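Local structure of membrane lipoprotein family protein (Aeropyrum pernix, 4PEV) at residues S101-A106 / F120-P125; V223-G228 / E241-Q246; G325-G330 / K387-E392; L331-E336 / D376-V381; G350-P353 / T357-K360. The protein probably acts as the solute-binding component of an ABC transporter, and it holds adenosine in the cleft between its two lobes. All blocks are in the same frame, centred on the assembly; numbering follows the deposited sequence.

Interaction 1: residues S101-A106 / F120-P125; sequences SVLDAA and FLWQEP
Leu-103 of helix 99-108 packs against the indole of Trp-122 and the backbone of Pro-125, where the 3-10 turn after strand 114-118 leads into helix 123-132. At its base, CB of Leu-103 comes to 3.9 Å from Trp-122 CZ3, on the six-membered ring of the indole. CG then stands anti to the backbone nitrogen (chi1 179°), which carries the rest of the side chain out from its helix. At the tip, CD2 touches two partners at once. CD2 of Leu-103 is 4.0 Å from Trp-122 CE3, so the methyl and CB both meet the CE3-CZ3 bond of the indole. The same Leu-103 CD2 is 4.2 Å from Pro-125 C, the carbonyl carbon. The pyrrolidine ring adds a looser touch, with CD2 of Leu-103 4.3 Å from Pro-125 CB. No hydrogen bond joins the two segments, and the contact is purely apolar. Ile-115 and Leu-117 of strand 114-118 and Tyr-138 of strand 137-141 lie against the same leucine, while Leu-58, Leu-117 and Leu-140 pack on the indole. Next door, the backbone N of Leu-121 donates to OD2 of Asp-60, an adenosine-binding residue, and the side chain of Trp-122 lies against Asp-60, about 7 Å from the nucleoside. Helices packed on a parallel sheet, with the ligand bound by loops at the strand ends, are characteristic of the alpha/beta lobes of periplasmic binding proteins.

Interaction 2: residues V223-G228 / E241-Q246; sequences VWTYTG and EQMLQQ
Val-223 and Thr-225 of edge strand 222-226 face Met-243 on helix 233-245 in a beta-alpha-beta crossover: the chain runs from this strand through the helix to parallel strand 248-254, with strand 186-191 between the two in the sheet. Val-223 comes first. Its CG1 lies 4.4 Å from Met-243 CG, and 4.4 Å from OE1 of Gln-246, which reaches over from just past the helix. Met-243, present as selenomethionine, bends at its third torsion (chi3 79°), bringing CE to 3.8 Å from the carbonyl O of Val-223. Trp-224 points away from the helix and stacks on His-202. Thr-225 turns back toward the helix and passes Met-243 in the opposite direction, its OG1 3.5 Å from SE. Val-248 and Phe-251 of strand 248-254 also pack on the selenomethionine, so it fills the layer between helix and sheet. Tyr-226 offers one face to NE1 of Trp-224, which sits 3.3 Å above the ring plane near the rim. After the strand, Thr-227 OG1 donates to the carbonyl O of Ala-191 and accepts from the backbone N of Arg-229.

Interaction 3: residues G325-G330 / K387-E392; sequences GLKEGG and KIISGE
Glu-328 OE1 is gripped by two groups in the loop whose Leu-326 and Lys-327 pack on Ile-388 and Ile-389: the backbone N of Gly-325 donates to it and Arg-158 NH2 forms a salt bridge with it. The bond from Gly-325 N to Glu-328 OE1 is 2.9 Å long and bent (146° at the hydrogen), and it reaches OE1 from above the carboxylate plane, 46° out of it. The loop is thus tied across its own turn, with Arg-158 likely to keep the carboxylate ionised. Across the contact the touching is apolar. CD1 of Leu-326 meets Ile-388 at CG2 (3.8 Å), and also lies 4.0 Å from CD1 of Ile-388, so one methyl touches both branches of the isoleucine. Leu-326 CB is 4.2 Å from Ile-389 CG1. Lys-327 passes Ile-389 and bends at its third torsion (chi3 -88°), which brings CE to 3.7 Å from the carbonyl O of Ile-389. Further on, Gly-391 leaves helical geometry with positive phi, and Ser-390 OG accepts from Glu-392 N at 3.1 Å in an ST turn. Both leucine and isoleucine also rest on helix 159-181: Leu-326 on Leu-165, Ile-388 on Glu-161 and Ser-164, while Glu-161 OE1 accepts from Leu-326 N. The loop links strand 320-324 of one sheet to strand 331-333 of the other, one of three passages of the chain between the lobes, with the end of helix 375-389 packed beside it.

Interaction 4: residues L331-E336 / D376-V381; sequences LGLSDE and DGWRLV
Leu-333, on the last strand of the mixed sheet, meets Trp-378 and Val-381 of helix 375-389 through a single methyl group. The apolar contacts are loose. CD1 of Leu-333 lies 4.4 Å from Trp-378 CZ3, arriving at the edge of the indole close to its plane and not over a face. The same CD1 is 4.4 Å from Val-381 CG1, about one helical turn further on, so the one methyl touches both an aromatic edge and a branched side chain. Val-166 of helix 159-181 packs on Leu-333, Ile-169 of the same helix packs on Val-381, and Ile-295 of strand 293-299 touches the indole. Hydrogen bonds fix the strand and its exit, although none crosses the contact. Gly-332 pairs through its backbone with Leu-298 and Ser-334 with Ser-296, in antiparallel fashion, and Ser-334 is held twice more, by OG to Glu-286 OE2 and by its carbonyl O to Arg-369 NH1. Asp-335 then stands at the N-cap of helix 336-348, its OD1 accepting from Ile-338 N. Among charged groups, Asp-376 OD1 meets the guanidinium of Arg-379 at its edge, in plane, in a salt bridge along the helix surface whose modelled length is too short to be relied on. The backbone bonds from Leu-380 N to Asp-376 O and from Val-381 N to Gly-377 O, both 2.9 Å, keep this turn regular. Helix 375-389, from the C-terminal part of the chain, thus packs by its side chains on the outermost, antiparallel strand of the mixed sheet, in an alpha/beta lobe of the periplasmic-binding-protein fold.

Interaction 5: residues G350-P353 / T357-K360; sequences GQLP and TPEK
The turn joining helix 336-348 to helix 358-372 is a loop between two consecutive helices, ending in an N-cap, in which Leu-352 folds back onto Thr-357 and Pro-358 at the start of the second helix. The first helix closes in a Schellman motif: Gly-350 leaves helical geometry with positive phi, and two bonds run back into the last turn. Leu-352 then carries the contact with one methyl. Its CG lies anti to the backbone nitrogen (chi1 -177°), extending the side chain toward the other segment, where CD2 comes to 4.2 Å from Thr-357 CA and 4.3 Å from Pro-358 CD. The leucine thus touches the backbone of the N-cap residue and the proline ring carbon next to it, while the CB of Thr-357 points away. Thr-357 OG1 accepts from Lys-360 N at 3.3 Å, a long but fairly straight bond (157° at the hydrogen) that caps the first turn. Pro-358, in the first position after the cap, has no N-H to offer, which suits a turn whose leading backbone nitrogens find no partner further back in the helix. On its other contacts the proline rests on Arg-340, Ala-343 and Glu-344 of helix 336-348, and Glu-359 OE1 forms a salt bridge with Arg-340 NH1, so side chains also join the two helices beyond the turn. Leu-352 in turn lies on Ala-346 of helix 336-348 and on Trp-287 from a loop, and Gln-351 reaches Leu-67 in the loop that follows strand 54-59.

In the fold
Along the chain, interactions 1 and 2 come in series, and interactions 3, 4 and 5 follow nested: 5 inside the loop closed by 4, and 4 inside that closed by 3. Interactions 3 and 4 share helix 375-389, have centres 13 Å apart and touch, Gly-325 CA lying 3.7 Å from Leu-331 CD1. Interactions 2 and 4 reach the two outermost strands of the same mixed sheet, with centres 25 Å apart. Interaction 1 belongs to the other lobe, built on the parallel sheet, and its centre is 37 Å from those of interactions 4 and 5. One contact thus lies in the first lobe, interaction 3 at a passage between lobes, and the others in or on the second, as in a two-lobed solute-binding fold.

Interaction 1: residues S101-A106 / F120-P125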
# COMPACT_ATOMS: atom_id res chain seq x y z
N SER C 101 19.11 -14.23 -12.22
CA SER C 101 20.56 -14.37 -12.19
C SER C 101 21.18 -13.72 -10.97
O SER C 101 22.12 -14.24 -10.37
CB SER C 101 21.16 -13.74 -13.42
OG SER C 101 22.56 -13.93 -13.36
N VAL C 102 20.64 -12.56 -10.63
CA VAL C 102 21.07 -11.77 -9.48
C VAL C 102 20.71 -12.46 -8.16
O VAL C 102 21.49 -12.45 -7.17
CB VAL C 102 20.45 -10.35 -9.61
CG1 VAL C 102 20.18 -9.70 -8.27
CG2 VAL C 102 21.34 -9.49 -10.47
N LEU C 103 19.52 -13.04 -8.13
CA LEU C 103 19.06 -13.77 -6.95
C LEU C 103 19.87 -15.05 -6.76
O LEU C 103 20.20 -15.44 -5.65
CB LEU C 103 17.58 -14.08 -7.08
CG LEU C 103 16.92 -14.85 -5.94
CD1 LEU C 103 17.24 -14.23 -4.60
CD2 LEU C 103 15.43 -14.90 -6.18
N ASP C 104 20.20 -15.69 -7.88
CA ASP C 104 20.99 -16.92 -7.90
C ASP C 104 22.43 -16.68 -7.41
O ASP C 104 22.95 -17.45 -6.61
CB ASP C 104 20.96 -17.53 -9.32
CG ASP C 104 21.48 -18.96 -9.36
OD1 ASP C 104 22.70 -19.14 -9.57
OD2 ASP C 104 20.67 -19.90 -9.20
N ALA C 105 23.04 -15.59 -7.88
CA ALA C 105 24.41 -15.24 -7.51
C ALA C 105 24.56 -14.83 -6.06
O ALA C 105 25.59 -15.10 -5.45
CB ALA C 105 24.92 -14.12 -8.42
N ALA C 106 23.56 -14.15 -5.50
CA ALA C 106 23.59 -13.77 -4.10
C ALA C 106 23.44 -14.98 -3.17
O ALA C 106 24.01 -15.02 -2.08
CB ALA C 106 22.51 -12.74 -3.82
N PHE C 120 6.15 -8.54 -5.12
CA PHE C 120 5.57 -9.66 -5.80
C PHE C 120 6.40 -10.20 -6.97
O PHE C 120 6.44 -11.41 -7.16
CB PHE C 120 4.17 -9.29 -6.32
CG PHE C 120 3.58 -10.30 -7.24
CD1 PHE C 120 3.03 -11.48 -6.72
CD2 PHE C 120 3.62 -10.12 -8.61
CE1 PHE C 120 2.52 -12.44 -7.56
CE2 PHE C 120 3.11 -11.08 -9.46
CZ PHE C 120 2.56 -12.24 -8.93
N LEU C 121 7.05 -9.33 -7.75
CA LEU C 121 7.74 -9.79 -8.96
C LEU C 121 8.88 -10.78 -8.71
O LEU C 121 9.35 -11.44 -9.65
CB LEU C 121 8.27 -8.62 -9.78
CG LEU C 121 7.31 -7.54 -10.28
CD1 LEU C 121 8.08 -6.56 -11.17
CD2 LEU C 121 6.13 -8.13 -11.04
N TRP C 122 9.32 -10.88 -7.46
CA TRP C 122 10.31 -11.87 -7.03
C TRP C 122 9.78 -13.30 -6.89
O TRP C 122 10.55 -14.23 -6.71
CB TRP C 122 10.89 -11.44 -5.67
CG TRP C 122 11.89 -10.35 -5.77
CD1 TRP C 122 11.79 -9.10 -5.24
CD2 TRP C 122 13.15 -10.40 -6.44
NE1 TRP C 122 12.91 -8.37 -5.55
CE2 TRP C 122 13.77 -9.14 -6.28
CE3 TRP C 122 13.83 -11.40 -7.16
CZ2 TRP C 122 15.01 -8.85 -6.81
CZ3 TRP C 122 15.08 -11.11 -7.68
CH2 TRP C 122 15.66 -9.85 -7.51
N GLN C 123 8.46 -13.46 -6.95
CA GLN C 123 7.84 -14.75 -6.70
C GLN C 123 8.20 -15.79 -7.74
O GLN C 123 8.49 -16.92 -7.40
CB GLN C 123 6.33 -14.60 -6.66
CG GLN C 123 5.64 -15.74 -5.98
CD GLN C 123 4.17 -15.73 -6.28
OE1 GLN C 123 3.39 -14.99 -5.67
NE2 GLN C 123 3.78 -16.54 -7.23
N GLU C 124 8.15 -15.41 -9.00
CA GLU C 124 8.54 -16.29 -10.10
C GLU C 124 10.00 -16.72 -9.98
O GLU C 124 10.26 -17.92 -9.90
CB GLU C 124 8.29 -15.60 -11.44
CG GLU C 124 7.08 -16.08 -12.21
CD GLU C 124 7.47 -16.67 -13.55
OE1 GLU C 124 6.83 -16.31 -14.57
OE2 GLU C 124 8.45 -17.47 -13.59
N PRO C 125 10.96 -15.77 -9.95
CA PRO C 125 12.35 -16.17 -9.84
C PRO C 125 12.69 -16.98 -8.60
O PRO C 125 13.56 -17.83 -8.66
CB PRO C 125 13.09 -14.84 -9.82
CG PRO C 125 12.21 -13.90 -10.54
CD PRO C 125 10.85 -14.30 -10.08

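Interaction 2: residues V223-G228 / E241-Q246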
# COMPACT_ATOMS: atom_id res chain seq x y z
N VAL C 223 -13.30 5.10 -10.40
CA VAL C 223 -12.50 4.88 -11.59
C VAL C 223 -11.12 4.43 -11.17
O VAL C 223 -10.41 5.14 -10.45
CB VAL C 223 -12.37 6.16 -12.41
CG1 VAL C 223 -11.43 5.95 -13.61
CG2 VAL C 223 -13.77 6.62 -12.85
N TRP C 224 -10.76 3.24 -11.63
CA TRP C 224 -9.50 2.62 -11.29
C TRP C 224 -8.67 2.51 -12.55
O TRP C 224 -9.11 1.92 -13.53
CB TRP C 224 -9.78 1.24 -10.73
CG TRP C 224 -8.57 0.49 -10.39
CD1 TRP C 224 -7.75 -0.18 -11.24
CD2 TRP C 224 -8.05 0.30 -9.08
NE1 TRP C 224 -6.75 -0.79 -10.53
CE2 TRP C 224 -6.90 -0.51 -9.20
CE3 TRP C 224 -8.43 0.74 -7.81
CZ2 TRP C 224 -6.12 -0.89 -8.11
CZ3 TRP C 224 -7.66 0.36 -6.72
CH2 TRP C 224 -6.52 -0.45 -6.88
N THR C 225 -7.47 3.08 -12.52
CA THR C 225 -6.55 3.03 -13.65
C THR C 225 -5.19 2.40 -13.30
O THR C 225 -4.43 2.93 -12.48
CB THR C 225 -6.30 4.45 -14.21
OG1 THR C 225 -7.56 5.10 -14.37
CG2 THR C 225 -5.57 4.39 -15.55
N TYR C 226 -4.91 1.26 -13.94
CA TYR C 226 -3.55 0.73 -13.99
C TYR C 226 -2.71 1.59 -14.93
O TYR C 226 -3.09 1.79 -16.08
CB TYR C 226 -3.56 -0.70 -14.47
CG TYR C 226 -4.09 -1.66 -13.45
CD1 TYR C 226 -3.39 -1.88 -12.25
CD2 TYR C 226 -5.27 -2.35 -13.66
CE1 TYR C 226 -3.86 -2.77 -11.30
CE2 TYR C 226 -5.75 -3.24 -12.72
CZ TYR C 226 -5.05 -3.45 -11.54
OH TYR C 226 -5.55 -4.34 -10.60
N THR C 227 -1.60 2.11 -14.42
CA THR C 227 -0.60 2.80 -15.23
C THR C 227 0.40 1.80 -15.79
O THR C 227 1.00 2.05 -16.83
CB THR C 227 0.22 3.80 -14.41
OG1 THR C 227 0.98 3.08 -13.42
CG2 THR C 227 -0.68 4.83 -13.75
N GLY C 228 0.60 0.71 -15.07
CA GLY C 228 1.47 -0.36 -15.54
C GLY C 228 2.89 -0.28 -14.99
O GLY C 228 3.70 -1.18 -15.21
N GLU C 241 -4.34 13.82 -14.19
CA GLU C 241 -4.90 15.01 -14.86
C GLU C 241 -6.06 14.67 -15.78
O GLU C 241 -7.02 15.44 -15.88
CB GLU C 241 -3.84 15.71 -15.69
CG GLU C 241 -2.84 16.51 -14.89
CD GLU C 241 -1.60 16.87 -15.70
OE1 GLU C 241 -1.53 16.52 -16.91
OE2 GLU C 241 -0.68 17.48 -15.12
N GLN C 242 -5.95 13.54 -16.48
CA GLN C 242 -7.06 13.03 -17.28
C GLN C 242 -8.25 12.77 -16.39
O GLN C 242 -9.34 13.26 -16.67
CB GLN C 242 -6.68 11.74 -18.01
CG GLN C 242 -6.63 11.91 -19.52
CD GLN C 242 -5.64 10.96 -20.19
OE1 GLN C 242 -6.01 10.17 -21.07
NE2 GLN C 242 -4.38 11.04 -19.77
N MSE C 243 -8.02 12.03 -15.30
CA MSE C 243 -9.08 11.68 -14.35
C MSE C 243 -9.80 12.87 -13.75
O MSE C 243 -11.00 12.82 -13.52
CB MSE C 243 -8.50 10.81 -13.24
CG MSE C 243 -8.67 9.35 -13.62
SE MSE C 243 -7.28 8.25 -12.76
CE MSE C 243 -7.99 8.08 -10.92
N LEU C 244 -9.07 13.94 -13.49
CA LEU C 244 -9.68 15.18 -13.01
C LEU C 244 -10.74 15.66 -13.96
O LEU C 244 -11.79 16.13 -13.52
CB LEU C 244 -8.61 16.25 -12.82
CG LEU C 244 -7.95 16.16 -11.44
CD1 LEU C 244 -6.50 16.63 -11.42
CD2 LEU C 244 -8.80 16.93 -10.43
N GLN C 245 -10.49 15.53 -15.25
CA GLN C 245 -11.41 16.00 -16.28
C GLN C 245 -12.55 15.05 -16.58
O GLN C 245 -13.46 15.43 -17.31
CB GLN C 245 -10.64 16.29 -17.54
CG GLN C 245 -9.70 17.46 -17.34
CD GLN C 245 -8.85 17.72 -18.55
OE1 GLN C 245 -9.11 17.20 -19.64
NE2 GLN C 245 -7.82 18.53 -18.38
N GLN C 246 -12.48 13.83 -16.05
CA GLN C 246 -13.62 12.89 -16.01
C GLN C 246 -14.36 12.93 -14.64
O GLN C 246 -15.07 11.98 -14.27
CB GLN C 246 -13.11 11.46 -16.28
CG GLN C 246 -12.29 11.28 -17.55
CD GLN C 246 -11.31 10.10 -17.47
OE1 GLN C 246 -11.35 9.29 -16.53
NE2 GLN C 246 -10.42 10.02 -18.45

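Interaction 3: residues G325-G330 / K387-E392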
# COMPACT_ATOMS: atom_id res chain seq x y z
N GLY C 325 -3.20 -8.42 8.36
CA GLY C 325 -4.36 -7.57 8.12
C GLY C 325 -4.63 -6.73 9.35
O GLY C 325 -3.76 -6.57 10.20
N LEU C 326 -5.85 -6.21 9.44
CA LEU C 326 -6.24 -5.31 10.53
C LEU C 326 -6.03 -5.98 11.87
O LEU C 326 -5.48 -5.38 12.76
CB LEU C 326 -7.70 -4.87 10.41
CG LEU C 326 -8.11 -4.21 9.09
CD1 LEU C 326 -9.63 -4.11 8.94
CD2 LEU C 326 -7.46 -2.83 8.95
N LYS C 327 -6.45 -7.24 12.00
CA LYS C 327 -6.35 -7.93 13.27
C LYS C 327 -4.95 -7.87 13.90
O LYS C 327 -4.83 -7.69 15.10
CB LYS C 327 -6.81 -9.40 13.16
CG LYS C 327 -7.19 -10.01 14.51
CD LYS C 327 -7.13 -11.53 14.53
CE LYS C 327 -8.44 -12.15 14.07
NZ LYS C 327 -8.38 -13.64 14.06
N GLU C 328 -3.89 -7.99 13.10
CA GLU C 328 -2.52 -8.09 13.63
C GLU C 328 -1.80 -6.76 13.77
O GLU C 328 -0.70 -6.72 14.30
CB GLU C 328 -1.67 -9.02 12.77
CG GLU C 328 -2.22 -10.44 12.65
CD GLU C 328 -3.28 -10.62 11.56
OE1 GLU C 328 -3.74 -9.62 10.97
OE2 GLU C 328 -3.66 -11.77 11.30
N GLY C 329 -2.39 -5.67 13.28
CA GLY C 329 -1.71 -4.39 13.16
C GLY C 329 -0.98 -4.24 11.83
O GLY C 329 -0.36 -3.21 11.58
N GLY C 330 -1.07 -5.24 10.97
CA GLY C 330 -0.31 -5.25 9.71
C GLY C 330 -0.82 -4.24 8.71
O GLY C 330 -0.08 -3.75 7.85
N LYS C 387 -16.57 -5.84 11.71
CA LYS C 387 -17.06 -7.06 11.07
C LYS C 387 -15.89 -7.89 10.57
O LYS C 387 -15.99 -9.12 10.50
CB LYS C 387 -18.05 -6.73 9.95
CG LYS C 387 -19.40 -6.29 10.50
CD LYS C 387 -20.30 -5.61 9.46
CE LYS C 387 -20.87 -6.61 8.47
NZ LYS C 387 -21.79 -5.96 7.50
N ILE C 388 -14.77 -7.23 10.24
CA ILE C 388 -13.58 -7.89 9.69
C ILE C 388 -12.74 -8.56 10.77
O ILE C 388 -12.41 -9.74 10.66
CB ILE C 388 -12.69 -6.90 8.89
CG1 ILE C 388 -13.35 -6.60 7.54
CG2 ILE C 388 -11.29 -7.48 8.68
CD1 ILE C 388 -12.72 -5.45 6.78
N ILE C 389 -12.38 -7.79 11.79
CA ILE C 389 -11.63 -8.30 12.94
C ILE C 389 -12.33 -9.47 13.65
O ILE C 389 -11.67 -10.43 14.07
CB ILE C 389 -11.36 -7.18 13.97
CG1 ILE C 389 -10.34 -6.19 13.38
CG2 ILE C 389 -10.89 -7.75 15.31
CD1 ILE C 389 -10.19 -4.92 14.20
N SER C 390 -13.66 -9.39 13.76
CA SER C 390 -14.46 -10.44 14.40
C SER C 390 -14.48 -11.74 13.60
O SER C 390 -14.84 -12.78 14.12
CB SER C 390 -15.91 -9.96 14.61
OG SER C 390 -16.66 -10.07 13.41
N GLY C 391 -14.12 -11.69 12.32
CA GLY C 391 -14.15 -12.89 11.50
C GLY C 391 -15.49 -13.01 10.79
O GLY C 391 -15.64 -13.82 9.88
N GLU C 392 -16.45 -12.18 11.20
CA GLU C 392 -17.77 -12.18 10.57
C GLU C 392 -17.66 -11.89 9.06
O GLU C 392 -18.54 -12.26 8.30
CB GLU C 392 -18.69 -11.16 11.25
CG GLU C 392 -20.16 -11.25 10.83
CD GLU C 392 -20.90 -9.92 10.95
OE1 GLU C 392 -21.71 -9.60 10.03
OE2 GLU C 392 -20.68 -9.19 11.95

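Interaction 4: residues L331-E336 / D376-V381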
# COMPACT_ATOMS: atom_id res chain seq x y z
N LEU C 331 -2.11 -3.93 8.81
CA LEU C 331 -2.75 -2.88 8.01
C LEU C 331 -3.48 -1.92 8.94
O LEU C 331 -3.85 -2.28 10.05
CB LEU C 331 -3.72 -3.50 7.01
CG LEU C 331 -3.14 -4.60 6.13
CD1 LEU C 331 -4.23 -5.20 5.27
CD2 LEU C 331 -1.99 -4.08 5.27
N GLY C 332 -3.68 -0.69 8.50
CA GLY C 332 -4.39 0.29 9.31
C GLY C 332 -4.60 1.58 8.55
O GLY C 332 -4.24 1.67 7.38
N LEU C 333 -5.22 2.55 9.22
CA LEU C 333 -5.31 3.91 8.71
C LEU C 333 -4.42 4.81 9.53
O LEU C 333 -4.12 4.56 10.70
CB LEU C 333 -6.74 4.44 8.79
CG LEU C 333 -7.81 3.75 7.95
CD1 LEU C 333 -9.15 4.41 8.21
CD2 LEU C 333 -7.50 3.82 6.46
N SER C 334 -4.03 5.89 8.88
CA SER C 334 -3.18 6.91 9.43
C SER C 334 -3.87 7.66 10.59
O SER C 334 -4.90 8.29 10.37
CB SER C 334 -2.88 7.87 8.28
OG SER C 334 -1.86 8.78 8.58
N ASP C 335 -3.31 7.60 11.81
CA ASP C 335 -3.80 8.43 12.95
C ASP C 335 -2.79 9.54 13.36
O ASP C 335 -1.76 9.70 12.73
CB ASP C 335 -4.14 7.52 14.14
CG ASP C 335 -2.90 6.99 14.85
OD1 ASP C 335 -1.84 7.61 14.71
OD2 ASP C 335 -2.98 5.95 15.55
N GLU C 336 -3.09 10.29 14.42
CA GLU C 336 -2.23 11.43 14.87
C GLU C 336 -0.75 11.09 15.00
O GLU C 336 0.10 11.75 14.43
CB GLU C 336 -2.68 11.98 16.24
CG GLU C 336 -3.91 12.89 16.23
CD GLU C 336 -5.24 12.13 16.31
OE1 GLU C 336 -6.20 12.71 16.88
OE2 GLU C 336 -5.34 10.97 15.81
N ASP C 376 -20.85 9.70 9.67
CA ASP C 376 -21.36 8.51 9.01
C ASP C 376 -20.24 7.74 8.35
O ASP C 376 -20.23 6.51 8.39
CB ASP C 376 -22.40 8.88 7.95
CG ASP C 376 -23.71 9.38 8.54
OD1 ASP C 376 -24.18 8.82 9.56
OD2 ASP C 376 -24.26 10.35 7.99
N GLY C 377 -19.31 8.47 7.73
CA GLY C 377 -18.08 7.89 7.20
C GLY C 377 -17.35 7.06 8.24
O GLY C 377 -17.01 5.89 7.98
N TRP C 378 -17.14 7.64 9.42
CA TRP C 378 -16.45 6.99 10.55
C TRP C 378 -17.22 5.86 11.19
O TRP C 378 -16.63 4.88 11.66
CB TRP C 378 -16.11 8.02 11.63
CG TRP C 378 -15.06 8.99 11.20
CD1 TRP C 378 -15.15 10.35 11.16
CD2 TRP C 378 -13.74 8.66 10.75
NE1 TRP C 378 -13.97 10.89 10.71
CE2 TRP C 378 -13.09 9.87 10.45
CE3 TRP C 378 -13.05 7.44 10.56
CZ2 TRP C 378 -11.77 9.91 9.97
CZ3 TRP C 378 -11.75 7.48 10.09
CH2 TRP C 378 -11.12 8.71 9.79
N ARG C 379 -18.53 6.02 11.24
CA ARG C 379 -19.46 5.05 11.79
C ARG C 379 -19.37 3.81 10.91
O ARG C 379 -19.17 2.70 11.40
CB ARG C 379 -20.88 5.65 11.79
CG ARG C 379 -21.92 5.05 12.72
CD ARG C 379 -23.35 5.44 12.30
NE ARG C 379 -23.86 4.59 11.21
CZ ARG C 379 -24.36 5.00 10.03
NH1 ARG C 379 -24.47 6.30 9.72
NH2 ARG C 379 -24.78 4.10 9.14
N LEU C 380 -19.47 4.01 9.59
CA LEU C 380 -19.33 2.92 8.61
C LEU C 380 -17.93 2.29 8.57
O LEU C 380 -17.82 1.07 8.41
CB LEU C 380 -19.70 3.40 7.21
CG LEU C 380 -21.18 3.73 7.05
CD1 LEU C 380 -21.42 4.51 5.76
CD2 LEU C 380 -22.02 2.45 7.08
N VAL C 381 -16.87 3.10 8.68
CA VAL C 381 -15.50 2.58 8.84
C VAL C 381 -15.47 1.59 9.99
O VAL C 381 -15.10 0.45 9.80
CB VAL C 381 -14.46 3.70 9.14
CG1 VAL C 381 -13.15 3.12 9.67
CG2 VAL C 381 -14.20 4.54 7.89

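Interaction 5: residues G350-P353 / T357-K360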
# COMPACT_ATOMS: atom_id res chain seq x y z
N GLY C 350 15.20 16.35 5.78
CA GLY C 350 15.16 17.53 4.93
C GLY C 350 14.33 17.42 3.66
O GLY C 350 14.49 18.22 2.75
N GLN C 351 13.43 16.44 3.58
CA GLN C 351 12.51 16.39 2.44
C GLN C 351 11.03 16.72 2.80
O GLN C 351 10.11 16.41 2.05
CB GLN C 351 12.67 15.07 1.66
CG GLN C 351 12.23 13.83 2.40
CD GLN C 351 12.38 12.57 1.55
OE1 GLN C 351 12.16 12.58 0.33
NE2 GLN C 351 12.73 11.47 2.19
N LEU C 352 10.84 17.39 3.93
CA LEU C 352 9.55 17.94 4.30
C LEU C 352 9.44 19.33 3.69
O LEU C 352 10.41 20.09 3.73
CB LEU C 352 9.46 18.05 5.81
CG LEU C 352 8.13 18.56 6.39
CD1 LEU C 352 7.01 17.52 6.28
CD2 LEU C 352 8.34 18.94 7.84
N PRO C 353 8.27 19.70 3.14
CA PRO C 353 8.18 21.01 2.48
C PRO C 353 8.44 22.21 3.39
O PRO C 353 8.32 22.12 4.62
CB PRO C 353 6.74 21.04 1.95
CG PRO C 353 6.38 19.61 1.77
CD PRO C 353 7.05 18.90 2.91
N THR C 357 6.20 22.08 10.03
CA THR C 357 6.77 21.16 11.03
C THR C 357 5.91 19.89 11.15
O THR C 357 4.78 19.86 10.65
CB THR C 357 6.86 21.83 12.43
OG1 THR C 357 5.62 22.48 12.76
CG2 THR C 357 8.02 22.83 12.48
N PRO C 358 6.42 18.85 11.82
CA PRO C 358 5.60 17.68 12.15
C PRO C 358 4.33 18.03 12.90
O PRO C 358 3.28 17.49 12.59
CB PRO C 358 6.51 16.84 13.05
CG PRO C 358 7.88 17.23 12.68
CD PRO C 358 7.84 18.64 12.15
N GLU C 359 4.43 18.93 13.87
CA GLU C 359 3.25 19.36 14.62
C GLU C 359 2.22 20.10 13.72
O GLU C 359 1.01 19.84 13.78
CB GLU C 359 3.66 20.20 15.84
CG GLU C 359 2.51 20.56 16.80
CD GLU C 359 1.52 19.42 17.02
OE1 GLU C 359 1.96 18.24 17.06
OE2 GLU C 359 0.30 19.70 17.15
N LYS C 360 2.71 21.00 12.86
CA LYS C 360 1.84 21.71 11.93
C LYS C 360 1.18 20.76 10.91
O LYS C 360 0.04 20.96 10.52
CB LYS C 360 2.59 22.87 11.25
CG LYS C 360 1.76 23.78 10.33
CD LYS C 360 0.40 24.20 10.92
CE LYS C 360 0.36 25.62 11.48
NZ LYS C 360 0.04 26.62 10.41